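Local coordinates for protein 6-aminohexanoate-dimer hydrolase (Bacillus anthracis, PDB 4GB7) that is a putative 6-aminohexanoate-dimer hydrolase of the beta-lactamase clan, and so probably cleaves the amide bond of small linear amides by a serine mechanism, at residues L104-V115 with I402-I413. Residues are numbered along the deposited sequence; the frame is centred on the assembly and turned at random.
Sequences LLDDNKTDAFVV and IHSVYSNMYIDI
Tyr-406 reaches from helix 402-417 to the end of helix 101-107, where its OH lies 3.3 Å from Asn-108 CB. In the plane of the ring, a water 2.7 Å from Tyr-406 OH donates to Asn-108 O and so bridges the two segments. The end of Ile-402 lies over the flat face of the Asn-108 amide, its CD1 3.5 Å from Asn-108 ND2 and its CG1 beside it over OD1. The rotation of the amide is fixed by a nearly straight bond (167°) from ND2 to Leu-104 O, which lies close to the amide plane. Lys-109, with positive phi, closes the helix in a Schellman motif and turns the chain into strand 110-117. This strand belongs to the five-stranded antiparallel sheet of the beta-lactamase-like fold, with the C-terminal helix 402-417 packed on one face. Phe-113, CG anti to its N (chi1 -171°), points its ring from the sheet at that helix. Tyr-410 CE1 and Ile-413 CD1 meet the ring at its edge, while Leu-105 CD2 sits over one face, 3.8 Å above the plane. Selenomethionine Met-409, bent at chi3 (91°), brings CE obliquely to within 3.9 Å of Phe-113 CE1, and its SE touches Leu-104 CD2. His-391 of the adjacent strand hydrogen-bonds both Thr-110 OG1 and Tyr-410 OH.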
ATOM      1  N   LEU A 104      -3.355   9.098 -21.272  1.00 17.27           N
ATOM      2  CA  LEU A 104      -4.399   8.696 -20.291  1.00 17.00           C
ATOM      3  C   LEU A 104      -3.781   8.761 -18.871  1.00 18.36           C
ATOM      4  O   LEU A 104      -4.344   9.341 -17.940  1.00 17.32           O
ATOM      5  CB  LEU A 104      -4.944   7.304 -20.575  1.00 17.49           C
ATOM      6  CG  LEU A 104      -5.902   6.667 -19.541  1.00 17.55           C
ATOM      7  CD1 LEU A 104      -7.257   7.360 -19.574  1.00 22.82           C
ATOM      8  CD2 LEU A 104      -6.028   5.188 -19.848  1.00 23.39           C
ATOM      9  N   LEU A 105      -2.597   8.180 -18.722  1.00 18.24           N
ATOM     10  CA  LEU A 105      -1.895   8.270 -17.449  1.00 17.54           C
ATOM     11  C   LEU A 105      -1.733   9.708 -16.959  1.00 18.30           C
ATOM     12  O   LEU A 105      -2.025  10.021 -15.818  1.00 18.24           O
ATOM     13  CB  LEU A 105      -0.556   7.527 -17.502  1.00 17.78           C
ATOM     14  CG  LEU A 105      -0.488   6.038 -17.803  1.00 16.86           C
ATOM     15  CD1 LEU A 105       0.939   5.580 -18.096  1.00 19.41           C
ATOM     16  CD2 LEU A 105      -1.066   5.225 -16.644  1.00 18.17           C
ATOM     17  N   ASP A 106      -1.274  10.585 -17.842  1.00 15.74           N
ATOM     18  CA  ASP A 106      -1.008  11.975 -17.482  1.00 16.16           C
ATOM     19  C   ASP A 106      -2.337  12.683 -17.115  1.00 15.94           C
ATOM     20  O   ASP A 106      -2.366  13.476 -16.173  1.00 19.77           O
ATOM     21  CB  ASP A 106      -0.286  12.695 -18.668  1.00 18.74           C
ATOM     22  CG  ASP A 106       0.402  13.995 -18.277  1.00 21.54           C
ATOM     23  OD1 ASP A 106       0.658  14.252 -17.112  1.00 20.87           O
ATOM     24  OD2 ASP A 106       0.703  14.835 -19.185  1.00 25.44           O
ATOM     25  N   ASP A 107      -3.403  12.392 -17.890  1.00 19.00           N
ATOM     26  CA  ASP A 107      -4.694  13.037 -17.725  1.00 19.26           C
ATOM     27  C   ASP A 107      -5.266  12.699 -16.340  1.00 18.96           C
ATOM     28  O   ASP A 107      -6.070  13.450 -15.782  1.00 23.13           O
ATOM     29  CB  ASP A 107      -5.685  12.583 -18.795  1.00 20.89           C
ATOM     30  CG  ASP A 107      -6.937  13.467 -18.848  1.00 27.45           C
ATOM     31  OD1 ASP A 107      -6.802  14.714 -18.784  1.00 34.71           O
ATOM     32  OD2 ASP A 107      -8.056  12.929 -18.974  1.00 34.47           O
ATOM     33  N   ASN A 108      -4.806  11.583 -15.783  1.00 17.10           N
ATOM     34  CA  ASN A 108      -5.260  11.162 -14.471  1.00 18.52           C
ATOM     35  C   ASN A 108      -4.210  11.320 -13.387  1.00 16.66           C
ATOM     36  O   ASN A 108      -4.283  10.688 -12.321  1.00 16.92           O
ATOM     37  CB  ASN A 108      -5.840   9.756 -14.520  1.00 19.86           C
ATOM     38  CG  ASN A 108      -7.115   9.711 -15.329  1.00 18.74           C
ATOM     39  OD1 ASN A 108      -8.224   9.924 -14.800  1.00 21.38           O
ATOM     40  ND2 ASN A 108      -6.969   9.425 -16.623  1.00 18.70           N
ATOM     41  N   LYS A 109      -3.275  12.208 -13.636  1.00 17.26           N
ATOM     42  CA  LYS A 109      -2.341  12.686 -12.621  1.00 16.25           C
ATOM     43  C   LYS A 109      -1.436  11.549 -12.144  1.00 17.48           C
ATOM     44  O   LYS A 109      -0.999  11.533 -11.020  1.00 18.44           O
ATOM     45  CB  LYS A 109      -3.050  13.428 -11.497  1.00 17.55           C
ATOM     46  CG  LYS A 109      -3.754  14.667 -12.055  1.00 15.97           C
ATOM     47  CD  LYS A 109      -4.535  15.438 -10.982  1.00 22.37           C
ATOM     48  CE  LYS A 109      -5.068  16.762 -11.475  1.00 29.10           C
ATOM     49  NZ  LYS A 109      -6.032  16.635 -12.586  1.00 29.48           N
ATOM     50  N   THR A 110      -1.121  10.613 -13.038  1.00 16.80           N
ATOM     51  CA  THR A 110      -0.086   9.639 -12.764  1.00 16.30           C
ATOM     52  C   THR A 110       1.285  10.347 -12.658  1.00 16.89           C
ATOM     53  O   THR A 110       1.603  11.278 -13.402  1.00 17.56           O
ATOM     54  CB  THR A 110      -0.028   8.595 -13.886  1.00 15.08           C
ATOM     55  OG1 THR A 110      -1.302   7.947 -14.004  1.00 17.02           O
ATOM     56  CG2 THR A 110       1.200   7.611 -13.738  1.00 17.05           C
ATOM     57  N   ASP A 111       2.065   9.926 -11.693  1.00 15.25           N
ATOM     58  CA  ASP A 111       3.450  10.409 -11.510  1.00 15.25           C
ATOM     59  C   ASP A 111       4.504   9.414 -12.008  1.00 16.76           C
ATOM     60  O   ASP A 111       5.572   9.851 -12.465  1.00 16.51           O
ATOM     61  CB  ASP A 111       3.735  10.736 -10.036  1.00 16.44           C
ATOM     62  CG  ASP A 111       2.931  11.910  -9.514  1.00 16.62           C
ATOM     63  OD1 ASP A 111       2.735  12.913 -10.227  1.00 17.20           O
ATOM     64  OD2 ASP A 111       2.487  11.843  -8.369  1.00 18.79           O
ATOM     65  N   ALA A 112       4.232   8.108 -11.821  1.00 15.64           N
ATOM     66  CA  ALA A 112       5.117   7.042 -12.249  1.00 15.97           C
ATOM     67  C   ALA A 112       4.340   5.826 -12.670  1.00 13.85           C
ATOM     68  O   ALA A 112       3.354   5.453 -12.036  1.00 17.15           O
ATOM     69  CB  ALA A 112       6.095   6.656 -11.142  1.00 17.98           C
ATOM     70  N   PHE A 113       4.848   5.181 -13.707  1.00 15.57           N
ATOM     71  CA  PHE A 113       4.233   3.983 -14.238  1.00 15.22           C
ATOM     72  C   PHE A 113       5.368   3.067 -14.673  1.00 16.56           C
ATOM     73  O   PHE A 113       6.175   3.444 -15.488  1.00 16.23           O
ATOM     74  CB  PHE A 113       3.260   4.321 -15.344  1.00 15.83           C
ATOM     75  CG  PHE A 113       2.434   3.174 -15.801  1.00 16.32           C
ATOM     76  CD1 PHE A 113       1.343   2.753 -15.056  1.00 16.78           C
ATOM     77  CD2 PHE A 113       2.747   2.477 -16.965  1.00 15.49           C
ATOM     78  CE1 PHE A 113       0.566   1.693 -15.486  1.00 16.63           C
ATOM     79  CE2 PHE A 113       1.941   1.459 -17.419  1.00 16.49           C
ATOM     80  CZ  PHE A 113       0.874   1.034 -16.658  1.00 18.07           C
ATOM     81  N   VAL A 114       5.455   1.898 -14.049  1.00 13.37           N
ATOM     82  CA  VAL A 114       6.495   0.920 -14.337  1.00 16.71           C
ATOM     83  C   VAL A 114       5.868  -0.446 -14.653  1.00 15.17           C
ATOM     84  O   VAL A 114       5.041  -0.967 -13.845  1.00 17.25           O
ATOM     85  CB  VAL A 114       7.444   0.779 -13.146  1.00 17.12           C
ATOM     86  CG1 VAL A 114       8.460  -0.342 -13.361  1.00 18.66           C
ATOM     87  CG2 VAL A 114       8.141   2.126 -12.820  1.00 15.48           C
ATOM     88  N   VAL A 115       6.311  -1.041 -15.754  1.00 16.00           N
ATOM     89  CA  VAL A 115       5.884  -2.367 -16.190  1.00 17.83           C
ATOM     90  C   VAL A 115       7.108  -3.295 -16.307  1.00 15.49           C
ATOM     91  O   VAL A 115       8.070  -3.024 -17.014  1.00 17.08           O
ATOM     92  CB  VAL A 115       5.139  -2.355 -17.533  1.00 17.49           C
ATOM     93  CG1 VAL A 115       4.671  -3.774 -17.902  1.00 17.76           C
ATOM     94  CG2 VAL A 115       4.023  -1.320 -17.547  1.00 15.03           C
ATOM     95  N   ILE A 402     -12.012   5.533 -13.339  1.00 17.90           N
ATOM     96  CA  ILE A 402     -10.598   5.327 -13.722  1.00 16.95           C
ATOM     97  C   ILE A 402     -10.048   4.039 -13.144  1.00 16.06           C
ATOM     98  O   ILE A 402      -9.245   3.357 -13.800  1.00 20.73           O
ATOM     99  CB  ILE A 402      -9.686   6.542 -13.369  1.00 20.31           C
ATOM    100  CG1 ILE A 402      -8.296   6.391 -14.048  1.00 18.39           C
ATOM    101  CG2 ILE A 402      -9.619   6.789 -11.859  1.00 19.71           C
ATOM    102  CD1 ILE A 402      -8.325   6.383 -15.572  1.00 20.08           C
ATOM    103  N   HIS A 403     -10.497   3.645 -11.963  1.00 17.35           N
ATOM    104  CA  HIS A 403      -9.978   2.387 -11.380  1.00 18.03           C
ATOM    105  C   HIS A 403     -10.300   1.198 -12.267  1.00 19.49           C
ATOM    106  O   HIS A 403      -9.435   0.361 -12.520  1.00 18.87           O
ATOM    107  CB  HIS A 403     -10.549   2.138 -10.017  1.00 21.98           C
ATOM    108  CG  HIS A 403     -10.108   0.812  -9.414  1.00 24.94           C
ATOM    109  ND1 HIS A 403      -8.817   0.471  -9.257  1.00 32.83           N
ATOM    110  CD2 HIS A 403     -10.860  -0.267  -8.944  1.00 33.68           C
ATOM    111  CE1 HIS A 403      -8.740  -0.757  -8.685  1.00 25.57           C
ATOM    112  NE2 HIS A 403      -9.992  -1.213  -8.505  1.00 31.99           N
ATOM    113  N   SER A 404     -11.540   1.106 -12.750  1.00 19.02           N
ATOM    114  CA  SER A 404     -11.873   0.025 -13.670  1.00 18.15           C
ATOM    115  C   SER A 404     -11.149   0.121 -15.047  1.00 16.12           C
ATOM    116  O   SER A 404     -10.824  -0.886 -15.663  1.00 17.78           O
ATOM    117  CB  SER A 404     -13.385  -0.021 -13.910  1.00 19.64           C
ATOM    118  OG  SER A 404     -13.741  -1.061 -14.805  1.00 21.84           O
ATOM    119  N   VAL A 405     -10.986   1.330 -15.550  1.00 17.78           N
ATOM    120  CA  VAL A 405     -10.186   1.521 -16.754  1.00 18.26           C
ATOM    121  C   VAL A 405      -8.762   0.971 -16.567  1.00 16.94           C
ATOM    122  O   VAL A 405      -8.277   0.179 -17.390  1.00 17.03           O
ATOM    123  CB  VAL A 405     -10.134   2.992 -17.201  1.00 16.83           C
ATOM    124  CG1 VAL A 405      -9.135   3.199 -18.345  1.00 17.67           C
ATOM    125  CG2 VAL A 405     -11.547   3.455 -17.618  1.00 17.49           C
ATOM    126  N   TYR A 406      -8.118   1.331 -15.468  1.00 16.92           N
ATOM    127  CA  TYR A 406      -6.810   0.818 -15.163  1.00 18.08           C
ATOM    128  C   TYR A 406      -6.788  -0.692 -14.978  1.00 18.17           C
ATOM    129  O   TYR A 406      -5.905  -1.366 -15.509  1.00 15.90           O
ATOM    130  CB  TYR A 406      -6.280   1.516 -13.917  1.00 17.53           C
ATOM    131  CG  TYR A 406      -5.806   2.958 -14.032  1.00 17.76           C
ATOM    132  CD1 TYR A 406      -5.584   3.579 -15.265  1.00 16.91           C
ATOM    133  CD2 TYR A 406      -5.573   3.698 -12.878  1.00 15.61           C
ATOM    134  CE1 TYR A 406      -5.084   4.841 -15.315  1.00 18.39           C
ATOM    135  CE2 TYR A 406      -5.078   4.967 -12.912  1.00 18.11           C
ATOM    136  CZ  TYR A 406      -4.856   5.547 -14.143  1.00 18.47           C
ATOM    137  OH  TYR A 406      -4.340   6.808 -14.191  1.00 19.54           O
ATOM    138  N   SER A 407      -7.762  -1.236 -14.242  1.00 19.56           N
ATOM    139  CA  SER A 407      -7.760  -2.665 -13.986  1.00 19.00           C
ATOM    140  C   SER A 407      -7.828  -3.472 -15.274  1.00 17.11           C
ATOM    141  O   SER A 407      -7.129  -4.464 -15.439  1.00 18.66           O
ATOM    142  CB  SER A 407      -8.923  -3.046 -13.061  1.00 20.67           C
ATOM    143  OG  SER A 407      -8.744  -2.444 -11.798  1.00 22.06           O
ATOM    144  N   ASN A 408      -8.671  -3.003 -16.204  1.00 15.22           N
ATOM    145  CA  ASN A 408      -8.806  -3.644 -17.487  1.00 17.64           C
ATOM    146  C   ASN A 408      -7.572  -3.389 -18.367  1.00 15.79           C
ATOM    147  O   ASN A 408      -7.138  -4.285 -19.092  1.00 16.14           O
ATOM    148  CB  ASN A 408     -10.070  -3.149 -18.187  1.00 19.23           C
ATOM    149  CG  ASN A 408     -11.307  -3.904 -17.705  1.00 17.22           C
ATOM    150  OD1 ASN A 408     -11.478  -5.085 -18.074  1.00 21.84           O
ATOM    151  ND2 ASN A 408     -12.143  -3.253 -16.843  1.00 19.32           N
HETATM  152  N   MSE A 409      -7.009  -2.193 -18.309  1.00 16.87           N
HETATM  153  CA  MSE A 409      -5.790  -1.842 -19.068  1.00 16.61           C
HETATM  154  C   MSE A 409      -4.627  -2.757 -18.675  1.00 15.53           C
HETATM  155  O   MSE A 409      -3.820  -3.184 -19.519  1.00 16.72           O
HETATM  156  CB  MSE A 409      -5.431  -0.397 -18.750  1.00 21.26           C
HETATM  157  CG  MSE A 409      -4.181   0.166 -19.357  1.00 22.69           C
HETATM  158 SE   MSE A 409      -4.064   1.944 -18.588  0.70 24.47          SE
HETATM  159  CE  MSE A 409      -3.002   1.503 -17.050  1.00 20.97           C
ATOM    160  N   TYR A 410      -4.549  -3.119 -17.388  1.00 15.40           N
ATOM    161  CA  TYR A 410      -3.444  -3.998 -16.975  1.00 15.94           C
ATOM    162  C   TYR A 410      -3.543  -5.391 -17.629  1.00 15.55           C
ATOM    163  O   TYR A 410      -2.541  -6.011 -17.976  1.00 16.56           O
ATOM    164  CB  TYR A 410      -3.427  -4.152 -15.479  1.00 16.64           C
ATOM    165  CG  TYR A 410      -3.222  -2.894 -14.668  1.00 15.27           C
ATOM    166  CD1 TYR A 410      -2.666  -1.746 -15.185  1.00 14.81           C
ATOM    167  CD2 TYR A 410      -3.632  -2.859 -13.374  1.00 18.20           C
ATOM    168  CE1 TYR A 410      -2.535  -0.604 -14.396  1.00 15.21           C
ATOM    169  CE2 TYR A 410      -3.489  -1.750 -12.594  1.00 16.99           C
ATOM    170  CZ  TYR A 410      -2.953  -0.595 -13.118  1.00 15.73           C
ATOM    171  OH  TYR A 410      -2.827   0.519 -12.283  1.00 18.66           O
ATOM    172  N   ILE A 411      -4.762  -5.886 -17.779  1.00 16.14           N
ATOM    173  CA  ILE A 411      -5.014  -7.125 -18.504  1.00 16.27           C
ATOM    174  C   ILE A 411      -4.630  -6.998 -19.981  1.00 16.12           C
ATOM    175  O   ILE A 411      -3.919  -7.858 -20.534  1.00 17.34           O
ATOM    176  CB  ILE A 411      -6.480  -7.600 -18.342  1.00 17.10           C
ATOM    177  CG1 ILE A 411      -6.835  -7.842 -16.864  1.00 17.71           C
ATOM    178  CG2 ILE A 411      -6.669  -8.881 -19.181  1.00 16.11           C
ATOM    179  CD1 ILE A 411      -8.303  -8.124 -16.573  1.00 18.87           C
ATOM    180  N   ASP A 412      -5.064  -5.925 -20.639  1.00 17.05           N
ATOM    181  CA  ASP A 412      -4.687  -5.716 -21.999  1.00 17.80           C
ATOM    182  C   ASP A 412      -3.196  -5.562 -22.229  1.00 16.43           C
ATOM    183  O   ASP A 412      -2.665  -6.100 -23.222  1.00 17.38           O
ATOM    184  CB  ASP A 412      -5.416  -4.514 -22.578  1.00 16.43           C
ATOM    185  CG  ASP A 412      -6.922  -4.767 -22.771  1.00 22.23           C
ATOM    186  OD1 ASP A 412      -7.380  -5.953 -22.839  1.00 20.61           O
ATOM    187  OD2 ASP A 412      -7.633  -3.753 -22.895  1.00 24.00           O
ATOM    188  N   ILE A 413      -2.516  -4.848 -21.330  1.00 16.27           N
ATOM    189  CA  ILE A 413      -1.062  -4.769 -21.418  1.00 17.75           C
ATOM    190  C   ILE A 413      -0.422  -6.160 -21.313  1.00 16.31           C
ATOM    191  O   ILE A 413       0.438  -6.512 -22.099  1.00 18.12           O
ATOM    192  CB  ILE A 413      -0.438  -3.782 -20.391  1.00 16.70           C
ATOM    193  CG1 ILE A 413      -0.875  -2.360 -20.690  1.00 16.61           C
ATOM    194  CG2 ILE A 413       1.107  -3.959 -20.362  1.00 17.30           C
ATOM    195  CD1 ILE A 413      -0.601  -1.386 -19.554  1.00 18.04           C
TER
HETATM  196  O   HOH W   1      -3.902   8.006 -11.797  1.00 17.25           O